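Local coordinates for protein benzoylformate Decarboxylase (Polynucleobacter necessarius, PDB 4K9Q) that probably decarboxylates benzoylformate, using thiamine diphosphate together with a magnesium ion, at residues V67-G72 with L92-G97; T71-G76 with P108-I113; S290-V295 with A305-S310. All blocks are in the same frame, centred on the assembly; numbering follows the deposited sequence. Where two conformers were deposited one is given.

Contact 1: residues V67-G72 with L92-G97. With TPP (thiamine diphosphate), chain D.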
loop_
_atom_site.group_PDB
_atom_site.type_symbol
_atom_site.label_atom_id
_atom_site.label_comp_id
_atom_site.label_asym_id
_atom_site.label_seq_id
_atom_site.Cartn_x
_atom_site.Cartn_y
_atom_site.Cartn_z
ATOM N N VAL A 67 15.152 17.875 0.124
ATOM C CA VAL A 67 14.471 18.127 -1.133
ATOM C C VAL A 67 13.125 18.762 -0.767
ATOM O O VAL A 67 12.437 18.290 0.131
ATOM C CB VAL A 67 14.257 16.803 -1.914
ATOM C CG1 VAL A 67 13.205 16.970 -3.013
ATOM C CG2 VAL A 67 15.582 16.313 -2.500
ATOM N N ASN A 68 12.759 19.851 -1.430
ATOM C CA ASN A 68 11.465 20.485 -1.184
ATOM C C ASN A 68 10.753 20.628 -2.521
ATOM O O ASN A 68 11.181 21.403 -3.380
ATOM C CB ASN A 68 11.648 21.848 -0.510
ATOM C CG ASN A 68 10.330 22.477 -0.074
ATOM O OD1 ASN A 68 10.035 23.622 -0.428
ATOM N ND2 ASN A 68 9.540 21.741 0.708
ATOM N N ILE A 69 9.684 19.857 -2.704
ATOM C CA ILE A 69 8.955 19.866 -3.962
ATOM C C ILE A 69 7.457 20.033 -3.745
ATOM O O ILE A 69 6.977 20.035 -2.605
ATOM C CB ILE A 69 9.282 18.624 -4.812
ATOM C CG1 ILE A 69 8.916 17.336 -4.062
ATOM C CG2 ILE A 69 10.764 18.626 -5.211
ATOM C CD1 ILE A 69 9.448 16.078 -4.753
ATOM N N HIS A 70 6.728 20.183 -4.843
ATOM C CA HIS A 70 5.366 20.691 -4.774
ATOM C C HIS A 70 4.327 19.581 -4.798
ATOM O O HIS A 70 3.955 19.099 -5.861
ATOM C CB HIS A 70 5.102 21.643 -5.935
ATOM C CG HIS A 70 3.711 22.201 -5.954
ATOM N ND1 HIS A 70 3.175 22.908 -4.898
ATOM C CD2 HIS A 70 2.751 22.162 -6.908
ATOM C CE1 HIS A 70 1.946 23.286 -5.204
ATOM N NE2 HIS A 70 1.670 22.854 -6.423
ATOM N N THR A 71 3.846 19.217 -3.614
ATOM C CA THR A 71 2.748 18.266 -3.454
ATOM C C THR A 71 2.883 17.005 -4.342
ATOM O O THR A 71 4.000 16.537 -4.589
ATOM C CB THR A 71 1.371 19.001 -3.529
ATOM O OG1 THR A 71 0.303 18.103 -3.194
ATOM C CG2 THR A 71 1.120 19.643 -4.904
ATOM N N GLY A 72 1.770 16.418 -4.763
ATOM C CA GLY A 72 1.813 15.167 -5.511
ATOM C C GLY A 72 2.384 15.345 -6.905
ATOM O O GLY A 72 3.000 14.429 -7.457
ATOM N N LEU A 92 18.482 11.097 1.755
ATOM C CA LEU A 92 17.757 12.329 1.453
ATOM C C LEU A 92 16.511 12.458 2.316
ATOM O O LEU A 92 15.829 11.464 2.600
ATOM C CB LEU A 92 17.341 12.358 -0.019
ATOM C CG LEU A 92 18.459 12.289 -1.037
ATOM C CD1 LEU A 92 17.850 12.422 -2.439
ATOM C CD2 LEU A 92 19.494 13.410 -0.760
ATOM N N ILE A 93 16.218 13.684 2.737
ATOM C CA ILE A 93 14.944 13.961 3.384
ATOM C C ILE A 93 14.039 14.640 2.363
ATOM O O ILE A 93 14.190 15.840 2.072
ATOM C CB ILE A 93 15.129 14.820 4.643
ATOM C CG1 ILE A 93 16.005 14.064 5.648
ATOM C CG2 ILE A 93 13.767 15.163 5.262
ATOM C CD1 ILE A 93 16.362 14.870 6.888
ATOM N N ILE A 94 13.127 13.858 1.792
ATOM C CA ILE A 94 12.230 14.372 0.763
ATOM C C ILE A 94 11.031 15.034 1.418
ATOM O O ILE A 94 10.285 14.388 2.154
ATOM C CB ILE A 94 11.712 13.264 -0.178
ATOM C CG1 ILE A 94 12.852 12.386 -0.734
ATOM C CG2 ILE A 94 10.870 13.895 -1.302
ATOM C CD1 ILE A 94 13.883 13.112 -1.562
ATOM N N THR A 95 10.838 16.326 1.169
ATOM C CA THR A 95 9.664 17.000 1.703
ATOM C C THR A 95 8.803 17.532 0.571
ATOM O O THR A 95 9.317 18.028 -0.425
ATOM C CB THR A 95 10.026 18.148 2.667
ATOM O OG1 THR A 95 10.588 19.250 1.937
ATOM C CG2 THR A 95 11.026 17.664 3.702
ATOM N N ALA A 96 7.493 17.388 0.707
ATOM C CA ALA A 96 6.577 18.020 -0.232
ATOM C C ALA A 96 5.500 18.760 0.541
ATOM O O ALA A 96 4.955 18.233 1.509
ATOM C CB ALA A 96 5.942 16.990 -1.146
ATOM N N GLY A 97 5.185 19.980 0.117
ATOM C CA GLY A 97 4.062 20.685 0.699
ATOM C C GLY A 97 2.782 19.921 0.427
ATOM O O GLY A 97 2.687 19.138 -0.524
HETATM N "N1'" TPP D . 5.980 21.714 -10.075
HETATM C "C2'" TPP D . 4.955 21.042 -10.723
HETATM C CM2 TPP D . 5.217 19.729 -11.400
HETATM N "N3'" TPP D . 3.673 21.558 -10.744
HETATM C "C4'" TPP D . 3.407 22.753 -10.124
HETATM N "N4'" TPP D . 2.167 23.237 -10.135
HETATM C "C5'" TPP D . 4.439 23.455 -9.500
HETATM C "C6'" TPP D . 5.730 22.929 -9.457
HETATM C "C7'" TPP D . 4.147 24.766 -8.817
HETATM N N3 TPP D . 3.862 25.908 -9.675
HETATM C C2 TPP D . 2.594 26.402 -9.934
HETATM S S1 TPP D . 2.573 27.697 -10.891
HETATM C C5 TPP D . 4.185 27.686 -11.005
HETATM C C4 TPP D . 4.807 26.667 -10.289
HETATM C CM4 TPP D . 6.293 26.419 -10.219
HETATM C C6 TPP D . 4.802 28.784 -11.825
HETATM C C7 TPP D . 4.416 28.792 -13.296
HETATM O O7 TPP D . 5.294 29.716 -13.895
HETATM P PA TPP D . 5.177 30.102 -15.452
HETATM O O1A TPP D . 4.915 28.853 -16.243
HETATM O O2A TPP D . 6.425 30.786 -15.911
HETATM O O3A TPP D . 3.828 30.971 -15.540
HETATM P PB TPP D . 3.565 32.465 -15.009
HETATM O O1B TPP D . 2.923 32.328 -13.666
HETATM O O2B TPP D . 2.616 33.096 -16.004
HETATM O O3B TPP D . 4.844 33.228 -14.881
#

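Contact 2: residues T71-G76 with P108-I113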
loop_
_atom_site.group_PDB
_atom_site.type_symbol
_atom_site.label_atom_id
_atom_site.label_comp_id
_atom_site.label_asym_id
_atom_site.label_seq_id
_atom_site.Cartn_x
_atom_site.Cartn_y
_atom_site.Cartn_z
ATOM N N THR A 71 3.846 19.217 -3.614
ATOM C CA THR A 71 2.748 18.266 -3.454
ATOM C C THR A 71 2.883 17.005 -4.342
ATOM O O THR A 71 4.000 16.537 -4.589
ATOM C CB THR A 71 1.371 19.001 -3.529
ATOM O OG1 THR A 71 0.303 18.103 -3.194
ATOM C CG2 THR A 71 1.120 19.643 -4.904
ATOM N N GLY A 72 1.770 16.418 -4.763
ATOM C CA GLY A 72 1.813 15.167 -5.511
ATOM C C GLY A 72 2.384 15.345 -6.905
ATOM O O GLY A 72 3.000 14.429 -7.457
ATOM N N ALA A 73 2.173 16.525 -7.484
ATOM C CA ALA A 73 2.646 16.818 -8.843
ATOM C C ALA A 73 4.164 16.760 -8.905
ATOM O O ALA A 73 4.749 16.133 -9.791
ATOM C CB ALA A 73 2.169 18.198 -9.294
ATOM N N GLY A 74 4.795 17.437 -7.955
ATOM C CA GLY A 74 6.238 17.487 -7.876
ATOM C C GLY A 74 6.807 16.145 -7.473
ATOM O O GLY A 74 7.785 15.669 -8.062
ATOM N N LEU A 75 6.206 15.523 -6.463
ATOM C CA LEU A 75 6.671 14.201 -6.051
ATOM C C LEU A 75 6.593 13.214 -7.216
ATOM O O LEU A 75 7.513 12.429 -7.426
ATOM C CB LEU A 75 5.892 13.697 -4.842
ATOM C CG LEU A 75 6.293 12.304 -4.360
ATOM C CD1 LEU A 75 7.737 12.291 -3.872
ATOM C CD2 LEU A 75 5.340 11.868 -3.258
ATOM N N GLY A 76 5.511 13.272 -7.985
ATOM C CA GLY A 76 5.363 12.414 -9.151
ATOM C C GLY A 76 6.503 12.567 -10.148
ATOM O O GLY A 76 7.097 11.577 -10.576
ATOM N N PRO A 108 -9.163 19.603 -2.203
ATOM C CA PRO A 108 -9.145 20.642 -3.235
ATOM C C PRO A 108 -7.981 20.412 -4.200
ATOM O O PRO A 108 -7.226 19.434 -4.049
ATOM C CB PRO A 108 -8.910 21.921 -2.424
ATOM C CG PRO A 108 -8.069 21.454 -1.278
ATOM C CD PRO A 108 -8.646 20.094 -0.917
ATOM N N LEU A 109 -7.836 21.307 -5.175
ATOM C CA LEU A 109 -6.754 21.216 -6.144
ATOM C C LEU A 109 -5.414 21.057 -5.445
ATOM O O LEU A 109 -5.160 21.689 -4.417
ATOM C CB LEU A 109 -6.722 22.467 -7.020
ATOM C CG LEU A 109 -5.798 22.389 -8.228
ATOM C CD1 LEU A 109 -6.390 21.481 -9.281
ATOM C CD2 LEU A 109 -5.544 23.794 -8.768
ATOM N N LEU A 110 -4.573 20.189 -6.001
ATOM C CA LEU A 110 -3.187 20.028 -5.551
ATOM C C LEU A 110 -3.062 19.423 -4.147
ATOM O O LEU A 110 -2.044 19.569 -3.470
ATOM C CB LEU A 110 -2.392 21.330 -5.726
ATOM C CG LEU A 110 -2.099 21.622 -7.214
ATOM C CD1 LEU A 110 -1.862 23.093 -7.484
ATOM C CD2 LEU A 110 -0.926 20.785 -7.727
ATOM N N THR A 111 -4.102 18.713 -3.727
ATOM C CA THR A 111 -3.982 17.837 -2.576
ATOM C C THR A 111 -3.159 16.614 -2.961
ATOM O O THR A 111 -3.377 15.999 -4.009
ATOM C CB THR A 111 -5.351 17.362 -2.073
ATOM O OG1 THR A 111 -6.102 18.489 -1.628
ATOM C CG2 THR A 111 -5.187 16.389 -0.918
ATOM N N ASN A 112 -2.203 16.266 -2.114
ATOM C CA ASN A 112 -1.444 15.057 -2.338
ATOM C C ASN A 112 -2.220 13.925 -1.673
ATOM O O ASN A 112 -2.028 13.633 -0.490
ATOM C CB ASN A 112 -0.040 15.204 -1.756
ATOM C CG ASN A 112 0.909 14.150 -2.271
ATOM O OD1 ASN A 112 0.516 13.268 -3.045
ATOM N ND2 ASN A 112 2.174 14.241 -1.858
ATOM N N ILE A 113 -3.126 13.316 -2.435
ATOM C CA ILE A 113 -4.086 12.362 -1.876
ATOM C C ILE A 113 -3.383 11.067 -1.472
ATOM O O ILE A 113 -2.600 10.531 -2.252
ATOM C CB ILE A 113 -5.229 12.101 -2.875
ATOM C CG1 ILE A 113 -5.976 13.408 -3.170
ATOM C CG2 ILE A 113 -6.181 11.030 -2.344
ATOM C CD1 ILE A 113 -6.900 13.357 -4.374
HETATM O O HOH W 1 -1.089 16.938 -6.133
#

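Contact 3: residues S290-V295 with A305-S310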
loop_
_atom_site.group_PDB
_atom_site.type_symbol
_atom_site.label_atom_id
_atom_site.label_comp_id
_atom_site.label_asym_id
_atom_site.label_seq_id
_atom_site.Cartn_x
_atom_site.Cartn_y
_atom_site.Cartn_z
ATOM N N SER A 290 32.676 -24.480 -6.303
ATOM C CA SER A 290 32.967 -23.313 -5.476
ATOM C C SER A 290 31.837 -23.026 -4.494
ATOM O O SER A 290 30.745 -23.601 -4.586
ATOM C CB SER A 290 33.243 -22.079 -6.341
ATOM O OG SER A 290 32.098 -21.710 -7.085
ATOM N N THR A 291 32.122 -22.158 -3.532
ATOM C CA THR A 291 31.115 -21.680 -2.587
ATOM C C THR A 291 31.342 -20.182 -2.452
ATOM O O THR A 291 32.383 -19.671 -2.875
ATOM C CB THR A 291 31.215 -22.351 -1.207
ATOM O OG1 THR A 291 32.449 -21.985 -0.577
ATOM C CG2 THR A 291 31.132 -23.876 -1.346
ATOM N N LEU A 292 30.374 -19.480 -1.878
ATOM C CA LEU A 292 30.427 -18.021 -1.830
ATOM C C LEU A 292 30.131 -17.461 -0.440
ATOM O O LEU A 292 29.262 -17.973 0.277
ATOM C CB LEU A 292 29.452 -17.436 -2.862
ATOM C CG LEU A 292 29.327 -15.913 -2.993
ATOM C CD1 LEU A 292 29.017 -15.499 -4.446
ATOM C CD2 LEU A 292 28.255 -15.398 -2.046
ATOM N N LEU A 293 30.858 -16.402 -0.077
ATOM C CA LEU A 293 30.553 -15.619 1.118
ATOM C C LEU A 293 30.111 -14.233 0.662
ATOM O O LEU A 293 30.646 -13.709 -0.321
ATOM C CB LEU A 293 31.786 -15.476 2.013
ATOM C CG LEU A 293 32.463 -16.782 2.426
ATOM C CD1 LEU A 293 33.722 -16.500 3.224
ATOM C CD2 LEU A 293 31.501 -17.631 3.224
ATOM N N GLN A 294 29.147 -13.646 1.374
ATOM C CA GLN A 294 28.657 -12.296 1.068
ATOM C C GLN A 294 28.604 -11.420 2.323
ATOM O O GLN A 294 28.115 -11.858 3.358
ATOM C CB GLN A 294 27.243 -12.356 0.470
ATOM C CG GLN A 294 26.705 -10.973 0.067
ATOM C CD GLN A 294 25.236 -10.983 -0.322
ATOM O OE1 GLN A 294 24.531 -11.967 -0.107
ATOM N NE2 GLN A 294 24.774 -9.882 -0.914
ATOM N N VAL A 295 29.094 -10.185 2.222
ATOM C CA VAL A 295 28.897 -9.165 3.258
ATOM C C VAL A 295 28.198 -7.984 2.597
ATOM O O VAL A 295 28.650 -7.513 1.549
ATOM C CB VAL A 295 30.248 -8.666 3.823
ATOM C CG1 VAL A 295 30.057 -7.443 4.733
ATOM C CG2 VAL A 295 30.973 -9.787 4.560
ATOM N N ALA A 305 19.945 -12.786 -2.092
ATOM C CA ALA A 305 21.109 -13.283 -2.828
ATOM C C ALA A 305 20.796 -14.592 -3.565
ATOM O O ALA A 305 20.005 -15.410 -3.093
ATOM C CB ALA A 305 22.296 -13.480 -1.881
ATOM N N VAL A 306 21.436 -14.810 -4.712
ATOM C CA VAL A 306 21.172 -16.028 -5.484
ATOM C C VAL A 306 21.865 -17.255 -4.884
ATOM O O VAL A 306 21.449 -18.393 -5.114
ATOM C CB VAL A 306 21.585 -15.869 -6.966
ATOM C CG1 VAL A 306 20.679 -14.861 -7.681
ATOM C CG2 VAL A 306 23.036 -15.436 -7.080
ATOM N N VAL A 307 22.911 -17.017 -4.099
ATOM C CA VAL A 307 23.729 -18.103 -3.577
ATOM C C VAL A 307 24.535 -17.600 -2.387
ATOM O O VAL A 307 24.769 -16.392 -2.255
ATOM C CB VAL A 307 24.715 -18.611 -4.665
ATOM C CG1 VAL A 307 25.810 -17.576 -4.934
ATOM C CG2 VAL A 307 25.324 -19.950 -4.274
ATOM N N GLY A 308 24.945 -18.520 -1.512
ATOM C CA GLY A 308 26.011 -18.218 -0.570
ATOM C C GLY A 308 25.654 -18.132 0.901
ATOM O O GLY A 308 24.482 -18.218 1.289
ATOM N N ASP A 309 26.693 -17.986 1.719
ATOM C CA ASP A 309 26.529 -17.692 3.142
ATOM C C ASP A 309 26.826 -16.212 3.356
ATOM O O ASP A 309 27.879 -15.709 2.946
ATOM C CB ASP A 309 27.481 -18.550 3.977
ATOM C CG ASP A 309 27.305 -20.037 3.712
ATOM O OD1 ASP A 309 26.172 -20.540 3.848
ATOM O OD2 ASP A 309 28.297 -20.700 3.343
ATOM N N SER A 310 25.896 -15.511 3.991
ATOM C CA SER A 310 26.012 -14.067 4.130
ATOM C C SER A 310 26.033 -13.600 5.577
ATOM O O SER A 310 25.637 -14.326 6.493
ATOM C CB SER A 310 24.843 -13.384 3.413
ATOM O OG SER A 310 23.609 -13.770 4.003
HETATM O O HOH W 2 28.951 -20.799 0.956
HETATM O O HOH W 3 24.706 -14.772 0.117
#

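Contact 1: residues V67-G72 with L92-G97
Thr-95 and Asn-68 meet because their first torsions turn both polar ends to the same face of the sheet: OG1 of Thr-95 stands between its own backbone N and carbonyl carbon (chi1 71°), while CG of Asn-68 runs anti to N (chi1 -173°). The hydroxyl therefore hangs over the neighbouring strand, where Thr-95 OG1 gives its proton to Val-67 O at 2.8 Å. In return Asn-68 ND2, with this partner almost in its amide plane, donates to Thr-95 OG1 at 3.0 Å. Val-67 O is gripped twice, since Thr-95 N reaches it as well, at 2.7 Å. Around this knot runs the parallel ladder of strands 66-69 and 93-98 in the N-terminal domain: Val-67 N to Ile-93 O, Ile-69 N to Thr-95 O, and Gly-97 N to Ile-69 O, the last stretched to 3.3 Å. On the other face the side chains that meet across the strands are apolar. There CD1 of Ile-94 lies 3.7 Å from CB of Val-67, the two side chains pointing the same way, and small Ala-96 leaves room for CG1 of Ile-69. Helix 47-61 and Phe-155 cover that face. Beyond the strand, the ring of His-70 has Thr-71 CG2 over one face and C7' of the thiamine diphosphate over the other, and its CD2 comes within 3.3 Å of cofactor C4'. The second subunit supplies Ser-375, Ser-431 and Gly-430 as further cofactor partners. With Thr-95 OG1 both donating and accepting, the buried hydroxyl and the Asn-68 amide are likely to be held in rotation by neutral hydrogen bonds.

Contact 2: residues T71-G76 with P108-I113
The hydroxyl of Thr-71 reaches the backbone of the facing loop directly, OG1 donating to Leu-110 O at 2.8 Å from above the carbonyl plane. The rotamer splits the work: OG1 lies trans to the backbone N (chi1 -172°), while CG2 takes the place between N and carbonyl carbon and packs 3.7 Å from CD2 of Leu-110. The two side chains meet at about a right angle. A valine in place of Thr-71 would probably keep this methyl contact but leave Leu-110 O without its hydroxyl donor, so that the loop is held less firmly. That carbonyl belongs to a type II beta turn running from Pro-108 to Thr-111, closed doubly where Thr-111 N and OG1 approach Pro-108 O from the same face. The turn puts Leu-110 at a positive phi of 68° and sends its side chain across the start of helix 71-77, beside His-70 and against Ser-397 of the second subunit. CD2 of Leu-110 also comes to 4.3 Å from CB of Ala-73, a methyl small enough to sit next to the thiamine diphosphate. Asn-112 follows in an inverse gamma turn. Its amide lies flat on the first turn of the helix, with CG 3.5 Å from Gly-72 N and OD1 3.4 Å from Gly-72 CA. A glycine suits this spot because a beta carbon would collide with that oxygen. ND2 of Asn-112 approaches CD2 of Leu-75 at 4.2 Å, the side chains again at about a right angle. One water accepts a weak bond from Gly-72 N and donates to Thr-111 O.

Contact 3: residues S290-V295 with A305-S310
Leu-292 and Val-307 cross obliquely, CD1 of the leucine meeting CG1 of the valine at 3.9 Å. With CG of Leu-292 anti to its backbone N (chi1 180°), the other branch, CD2, slides under the loop backbone to lie 3.6 Å from Val-307 O. Gly-308 is required just there: a beta carbon would run into CD2, and its phi of 112° would also jam one against the preceding carbonyl. On the same side Gln-294 stretches out in an extended chain and lays OE1 3.2 Å from CB of Ala-305, while its CB sits 3.9 Å from CB of Ser-310. Small residues suit both positions, because the long glutamine fills the space between strand and loop. Its NE2 donates to Ala-272 O. Leu-293 points to the opposite face and leans its CD2 toward CB of Asp-309, with 4.2 Å between them. The carboxylate itself turns elsewhere: OD2 forms a salt bridge with Arg-193, and OD1 bonds to Thr-175 OG1 of the third subunit. A water donates to Leu-292 O. Beneath the side chains two parallel-strand bonds set the pairing, Asp-309 N to Leu-292 O and Gln-294 N to Asp-309 O, each 2.9 Å. The second is accompanied by a CA-H contact from Leu-293 to Asp-309 O at 3.2 Å. This is a beta-alpha-beta unit of the Rossmann-like central domain, strand 291-296 linked through helix 299-303 to strand 309-312. Strand 266-270 flanks it inwards, helix 184-196 covers Leu-293, Thr-302 of the connecting helix touches Gln-294 and Ser-310, and beyond strand 309-312, outermost within this chain, backbone bonds pass from Ser-310 to the third subunit.

Contacts 1 and 2 adjoin, sharing Thr-71 and Gly-72, with centres 10 Å apart; Ile-69 CD1 packs against Leu-75 CA and His-70 against Leu-110. Both are buried, yet contact 1 lies inside a parallel sheet and relies on a backbone ladder, whereas contact 2 joins a helix start to an irregular loop, with a single direct hydrogen bond and a subunit interface alongside. Contact 3 belongs to the central domain, its centre about 38 Å from that of contact 1. It too pairs parallel strands, but on the strand outermost within its own chain, where the third subunit joins on. Several residues there are partly exposed, and the Asp-309 carboxylate is spent on partners outside the pair, whereas the neutral polar groups of contact 1 bond across it.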